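Local coordinates for extracellular solute-binding protein family 1 (Alicyclobacillus acidocaldarius subsp. acidocaldarius, PDB 4OVJ) that probably binds a solute outside the cell and delivers it to a membrane transporter, as relatives in the family 1 solute-binding proteins do, at residues N137-I142 and G289-P294; L275-P280 and F356-E361. All blocks are in the same frame, centred on the assembly; numbering follows the deposited sequence.

Contact 1: residues N137-I142 and G289-P294; sequences NNYAVI and GLYIKP. With SO4 (sulfate ion), chain B.
N138 lies side by side with I292, its CB 3.9 Å from CD1 of I292, while the same CB rests against the carbonyl O of Y291. In N138 a chi1 of 58° puts CG between the backbone N and the carbonyl carbon, and N138 ND2 donates to Y139 O at 2.9 Å. That oxygen lies close to the amide plane, although the donor stands well above the carbonyl plane of Y139. N138 OD1 is buried without a polar partner, so hydrogen bonding holds the amide through ND2 alone, and packing does the rest. With an alanine here, the Y139 carbonyl would probably lose this donor and the methyl of I292 part of its packing.

One residue earlier, N137 pairs with K293 as an antiparallel hydrogen-bonded pair: K293 N to N137 O spans 2.8 Å, and N137 N returns to K293 O at 3.1 Å. Paired strands passing between the two lobes are a usual hinge element in this class of binding protein; the antiparallel pairing of strands 128-144 and 293-300 is consistent with such a role. Past I292 the segments part, and a water bridges the opening, accepting from Y139 N and donating to Y291 O. L290 reaches back with CD1, 4.1 Å from Y139 CB.

The Y139 ring meets the Y291 hydroxyl obliquely at CE2. An aromatic ring suits this place because it stacks with W260, and the hydroxyl gives it a polar end: Y139 OH donates to O4 of a sulfate at 2.8 Å. S184 and W260 also bond the ion, which probably came from the crystallisation liquor.

Contact 2: residues L275-P280 and F356-E361; sequences LALALP and FQLVNE
L358 of helix 350-365 packs against both L277 and L279, two leucines on successive odd positions of the segment 275-280. With CG anti to its backbone N (chi1 -173°), L358 extends its fork toward the strand end: L358 CD2 sits 3.7 Å from A278 C, the carbonyl carbon, and equally near L279 CD2, while L358 CD1 also meets that L279 methyl.

L277 crosses L358 at about a right angle. In L277, CG is anti to the carbonyl carbon (chi1 -53°), and this brings L277 CD1 across the base of L358, 3.9 Å from L358 CB, while L277 CB lies against L358 CG. L279 has the same kind of first torsion but starts beyond the strand, and its two methyls divide the work: CD2 takes L358, and L279 CD1 rests 4.0 Å from the backbone O of E361, about one helical turn further on.

E361 contributes mainly its backbone and CB, since its carboxylate bends away to a salt bridge with K364. A278 turns its CB away from the helix, where it touches Y153, and offers its carbonyl carbon to L358. Branched leucines fill such a junction without needing polar partners, as in the helix-on-sheet packing of the alpha/beta lobes of periplasmic-type binding proteins.

In the fold
Strand 128-144 joins the two contacts: contact 1 sits on it directly, and strand 275-278 of contact 2 is its antiparallel neighbour, with V141 N 2.8 Å from A278 O in a probable hydrogen bond. The centres of the two contacts are about 9 Å apart. N138 packs in both, because N138 ND2 approaches L358 CD1 at 3.4 Å and N138 OD1 lies 3.4 Å from V359 CG2, putting the amide of contact 1 against helix 350-365. P280 CD also reaches Y139 O, at 3.6 Å. The sulfate is bonded at the Y139 end of contact 1; whether it marks the natural solute site is not established.

Contact 1: residues N137-I142 and G289-P294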
loop_
_atom_site.group_PDB
_atom_site.type_symbol
_atom_site.label_atom_id
_atom_site.label_comp_id
_atom_site.label_asym_id
_atom_site.label_seq_id
_atom_site.Cartn_x
_atom_site.Cartn_y
_atom_site.Cartn_z
ATOM N N ASN A 137 1.553 2.846 2.180
ATOM C CA ASN A 137 0.107 2.888 2.108
ATOM C C ASN A 137 -0.446 1.734 2.941
ATOM O O ASN A 137 0.231 0.742 3.173
ATOM C CB ASN A 137 -0.338 2.775 0.659
ATOM C CG ASN A 137 -1.678 3.436 0.367
ATOM O OD1 ASN A 137 -2.416 3.887 1.253
ATOM N ND2 ASN A 137 -1.988 3.505 -0.918
ATOM N N ASN A 138 -1.682 1.857 3.388
ATOM C CA ASN A 138 -2.357 0.741 4.026
ATOM C C ASN A 138 -3.863 0.945 3.985
ATOM O O ASN A 138 -4.343 2.030 3.682
ATOM C CB ASN A 138 -1.870 0.556 5.465
ATOM C CG ASN A 138 -2.076 1.784 6.323
ATOM O OD1 ASN A 138 -1.173 2.608 6.469
ATOM N ND2 ASN A 138 -3.266 1.909 6.918
ATOM N N TYR A 139 -4.599 -0.117 4.278
ATOM C CA TYR A 139 -6.048 -0.041 4.325
ATOM C C TYR A 139 -6.534 0.777 5.513
ATOM O O TYR A 139 -5.913 0.799 6.578
ATOM C CB TYR A 139 -6.644 -1.445 4.401
ATOM C CG TYR A 139 -6.758 -2.127 3.056
ATOM C CD1 TYR A 139 -7.502 -1.557 2.036
ATOM C CD2 TYR A 139 -6.165 -3.373 2.823
ATOM C CE1 TYR A 139 -7.634 -2.179 0.801
ATOM C CE2 TYR A 139 -6.294 -4.000 1.594
ATOM C CZ TYR A 139 -7.034 -3.395 0.592
ATOM O OH TYR A 139 -7.170 -3.996 -0.631
ATOM N N ALA A 140 -7.657 1.446 5.309
ATOM C CA ALA A 140 -8.360 2.157 6.367
ATOM C C ALA A 140 -9.843 2.116 6.049
ATOM O O ALA A 140 -10.232 1.924 4.898
ATOM C CB ALA A 140 -7.903 3.599 6.410
ATOM N N VAL A 141 -10.655 2.287 7.078
ATOM C CA VAL A 141 -12.054 2.636 6.897
ATOM C C VAL A 141 -12.133 4.150 6.882
ATOM O O VAL A 141 -11.717 4.811 7.825
ATOM C CB VAL A 141 -12.921 2.065 8.022
ATOM C CG1 VAL A 141 -14.344 2.565 7.891
ATOM C CG2 VAL A 141 -12.878 0.546 8.006
ATOM N N ILE A 142 -12.624 4.681 5.770
ATOM C CA ILE A 142 -12.835 6.111 5.588
ATOM C C ILE A 142 -14.329 6.321 5.751
ATOM O O ILE A 142 -15.136 5.749 5.012
ATOM C CB ILE A 142 -12.374 6.596 4.208
ATOM C CG1 ILE A 142 -10.939 6.129 3.928
ATOM C CG2 ILE A 142 -12.485 8.110 4.136
ATOM C CD1 ILE A 142 -10.369 6.569 2.602
ATOM N N GLY A 289 -4.471 -8.954 10.188
ATOM C CA GLY A 289 -4.516 -8.867 8.738
ATOM C C GLY A 289 -3.733 -7.715 8.149
ATOM O O GLY A 289 -3.274 -7.792 7.005
ATOM N N LEU A 290 -3.599 -6.624 8.901
ATOM C CA LEU A 290 -3.087 -5.395 8.324
ATOM C C LEU A 290 -1.601 -5.516 8.015
ATOM O O LEU A 290 -0.841 -6.097 8.782
ATOM C CB LEU A 290 -3.315 -4.231 9.274
ATOM C CG LEU A 290 -3.220 -2.823 8.680
ATOM C CD1 LEU A 290 -4.295 -2.578 7.625
ATOM C CD2 LEU A 290 -3.317 -1.799 9.808
ATOM N N TYR A 291 -1.220 -4.963 6.875
ATOM C CA TYR A 291 0.176 -4.792 6.478
ATOM C C TYR A 291 0.320 -3.392 5.911
ATOM O O TYR A 291 -0.658 -2.758 5.507
ATOM C CB TYR A 291 0.589 -5.812 5.414
ATOM C CG TYR A 291 -0.277 -5.775 4.173
ATOM C CD1 TYR A 291 -1.518 -6.410 4.146
ATOM C CD2 TYR A 291 0.114 -5.059 3.050
ATOM C CE1 TYR A 291 -2.335 -6.353 3.025
ATOM C CE2 TYR A 291 -0.687 -5.008 1.924
ATOM C CZ TYR A 291 -1.920 -5.642 1.925
ATOM O OH TYR A 291 -2.718 -5.587 0.809
ATOM N N ILE A 292 1.552 -2.925 5.876
ATOM C CA ILE A 292 1.894 -1.681 5.218
ATOM C C ILE A 292 2.482 -2.042 3.865
ATOM O O ILE A 292 3.407 -2.831 3.783
ATOM C CB ILE A 292 2.926 -0.868 6.029
ATOM C CG1 ILE A 292 2.528 -0.770 7.501
ATOM C CG2 ILE A 292 3.092 0.513 5.421
ATOM C CD1 ILE A 292 1.163 -0.183 7.753
ATOM N N LYS A 293 1.954 -1.449 2.809
ATOM C CA LYS A 293 2.451 -1.716 1.469
ATOM C C LYS A 293 3.567 -0.718 1.185
ATOM O O LYS A 293 3.341 0.482 1.259
ATOM C CB LYS A 293 1.329 -1.535 0.459
ATOM C CG LYS A 293 1.713 -1.812 -0.984
ATOM C CD LYS A 293 0.492 -1.673 -1.886
ATOM C CE LYS A 293 0.895 -1.504 -3.337
ATOM N NZ LYS A 293 1.371 -2.791 -3.899
ATOM N N PRO A 294 4.781 -1.207 0.875
ATOM C CA PRO A 294 5.842 -0.301 0.455
ATOM C C PRO A 294 5.614 0.155 -0.982
ATOM O O PRO A 294 5.434 -0.674 -1.882
ATOM C CB PRO A 294 7.095 -1.165 0.583
ATOM C CG PRO A 294 6.616 -2.546 0.282
ATOM C CD PRO A 294 5.190 -2.626 0.765
HETATM S S SO4 B . -8.442 -2.635 -3.721
HETATM O O1 SO4 B . -9.069 -3.446 -4.784
HETATM O O2 SO4 B . -6.969 -2.832 -3.697
HETATM O O3 SO4 B . -8.694 -1.206 -3.993
HETATM O O4 SO4 B . -9.049 -3.008 -2.428
HETATM O O HOH W 1 -3.080 -2.641 4.202
#

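Contact 2: residues L275-P280 and F356-E361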
loop_
_atom_site.group_PDB
_atom_site.type_symbol
_atom_site.label_atom_id
_atom_site.label_comp_id
_atom_site.label_asym_id
_atom_site.label_seq_id
_atom_site.Cartn_x
_atom_site.Cartn_y
_atom_site.Cartn_z
ATOM N N LEU A 275 -14.644 13.712 6.759
ATOM C CA LEU A 275 -14.277 12.302 6.785
ATOM C C LEU A 275 -13.234 12.020 7.855
ATOM O O LEU A 275 -12.372 12.854 8.151
ATOM C CB LEU A 275 -13.726 11.887 5.433
ATOM C CG LEU A 275 -14.640 12.128 4.241
ATOM C CD1 LEU A 275 -14.000 11.575 2.966
ATOM C CD2 LEU A 275 -16.021 11.522 4.462
ATOM N N ALA A 276 -13.349 10.851 8.454
ATOM C CA ALA A 276 -12.399 10.382 9.452
ATOM C C ALA A 276 -11.950 8.978 9.070
ATOM O O ALA A 276 -12.516 8.348 8.175
ATOM C CB ALA A 276 -13.021 10.394 10.834
ATOM N N LEU A 277 -10.924 8.520 9.764
ATOM C CA LEU A 277 -10.243 7.278 9.469
ATOM C C LEU A 277 -10.195 6.353 10.672
ATOM O O LEU A 277 -9.931 6.775 11.799
ATOM C CB LEU A 277 -8.828 7.579 9.006
ATOM C CG LEU A 277 -8.679 8.567 7.851
ATOM C CD1 LEU A 277 -7.219 8.871 7.569
ATOM C CD2 LEU A 277 -9.332 7.995 6.619
ATOM N N ALA A 278 -10.448 5.082 10.412
ATOM C CA ALA A 278 -10.284 4.023 11.399
ATOM C C ALA A 278 -9.438 2.923 10.808
ATOM O O ALA A 278 -9.397 2.745 9.591
ATOM C CB ALA A 278 -11.621 3.468 11.816
ATOM N N LEU A 279 -8.757 2.171 11.667
ATOM C CA LEU A 279 -8.129 0.942 11.190
ATOM C C LEU A 279 -9.223 -0.058 10.811
ATOM O O LEU A 279 -10.307 -0.056 11.401
ATOM C CB LEU A 279 -7.211 0.339 12.254
ATOM C CG LEU A 279 -6.009 1.204 12.617
ATOM C CD1 LEU A 279 -5.251 0.555 13.768
ATOM C CD2 LEU A 279 -5.097 1.440 11.417
ATOM N N PRO A 280 -8.949 -0.931 9.836
ATOM C CA PRO A 280 -9.986 -1.861 9.403
ATOM C C PRO A 280 -10.329 -2.920 10.456
ATOM O O PRO A 280 -9.538 -3.172 11.380
ATOM C CB PRO A 280 -9.426 -2.488 8.124
ATOM C CG PRO A 280 -8.041 -2.013 7.984
ATOM C CD PRO A 280 -7.701 -1.046 9.069
ATOM N N PHE A 356 -1.618 10.730 8.168
ATOM C CA PHE A 356 -0.382 10.479 8.919
ATOM C C PHE A 356 -0.709 9.876 10.282
ATOM O O PHE A 356 -0.043 8.942 10.733
ATOM C CB PHE A 356 0.432 11.762 9.118
ATOM C CG PHE A 356 1.163 12.241 7.895
ATOM C CD1 PHE A 356 0.795 11.854 6.616
ATOM C CD2 PHE A 356 2.227 13.130 8.032
ATOM C CE1 PHE A 356 1.471 12.336 5.513
ATOM C CE2 PHE A 356 2.896 13.610 6.921
ATOM C CZ PHE A 356 2.526 13.204 5.669
ATOM N N GLN A 357 -1.733 10.407 10.941
ATOM C CA GLN A 357 -2.135 9.884 12.246
ATOM C C GLN A 357 -2.606 8.441 12.140
ATOM O O GLN A 357 -2.301 7.614 12.986
ATOM C CB GLN A 357 -3.239 10.735 12.857
ATOM C CG GLN A 357 -2.759 12.096 13.329
ATOM C CD GLN A 357 -3.895 13.020 13.734
ATOM O OE1 GLN A 357 -5.047 12.831 13.333
ATOM N NE2 GLN A 357 -3.570 14.035 14.526
ATOM N N LEU A 358 -3.373 8.142 11.099
ATOM C CA LEU A 358 -3.855 6.778 10.900
ATOM C C LEU A 358 -2.666 5.838 10.661
ATOM O O LEU A 358 -2.598 4.753 11.247
ATOM C CB LEU A 358 -4.826 6.737 9.717
ATOM C CG LEU A 358 -5.598 5.454 9.379
ATOM C CD1 LEU A 358 -4.743 4.415 8.686
ATOM C CD2 LEU A 358 -6.280 4.876 10.610
ATOM N N VAL A 359 -1.720 6.260 9.823
ATOM C CA VAL A 359 -0.565 5.402 9.536
ATOM C C VAL A 359 0.224 5.151 10.827
ATOM O O VAL A 359 0.657 4.038 11.074
ATOM C CB VAL A 359 0.304 5.952 8.392
ATOM C CG1 VAL A 359 1.579 5.142 8.214
ATOM C CG2 VAL A 359 -0.461 5.903 7.073
ATOM N N ASN A 360 0.367 6.153 11.685
ATOM C CA ASN A 360 1.035 5.917 12.958
ATOM C C ASN A 360 0.351 4.830 13.797
ATOM O O ASN A 360 1.017 4.016 14.409
ATOM C CB ASN A 360 1.178 7.218 13.747
ATOM C CG ASN A 360 2.192 8.173 13.125
ATOM O OD1 ASN A 360 3.009 7.789 12.279
ATOM N ND2 ASN A 360 2.157 9.427 13.555
ATOM N N GLU A 361 -0.977 4.797 13.801
ATOM C CA GLU A 361 -1.700 3.715 14.462
ATOM C C GLU A 361 -1.564 2.377 13.735
ATOM O O GLU A 361 -1.424 1.342 14.382
ATOM C CB GLU A 361 -3.158 4.089 14.675
ATOM C CG GLU A 361 -3.299 5.247 15.638
ATOM C CD GLU A 361 -2.634 4.960 16.978
ATOM O OE1 GLU A 361 -2.900 3.882 17.568
ATOM O OE2 GLU A 361 -1.821 5.798 17.430
#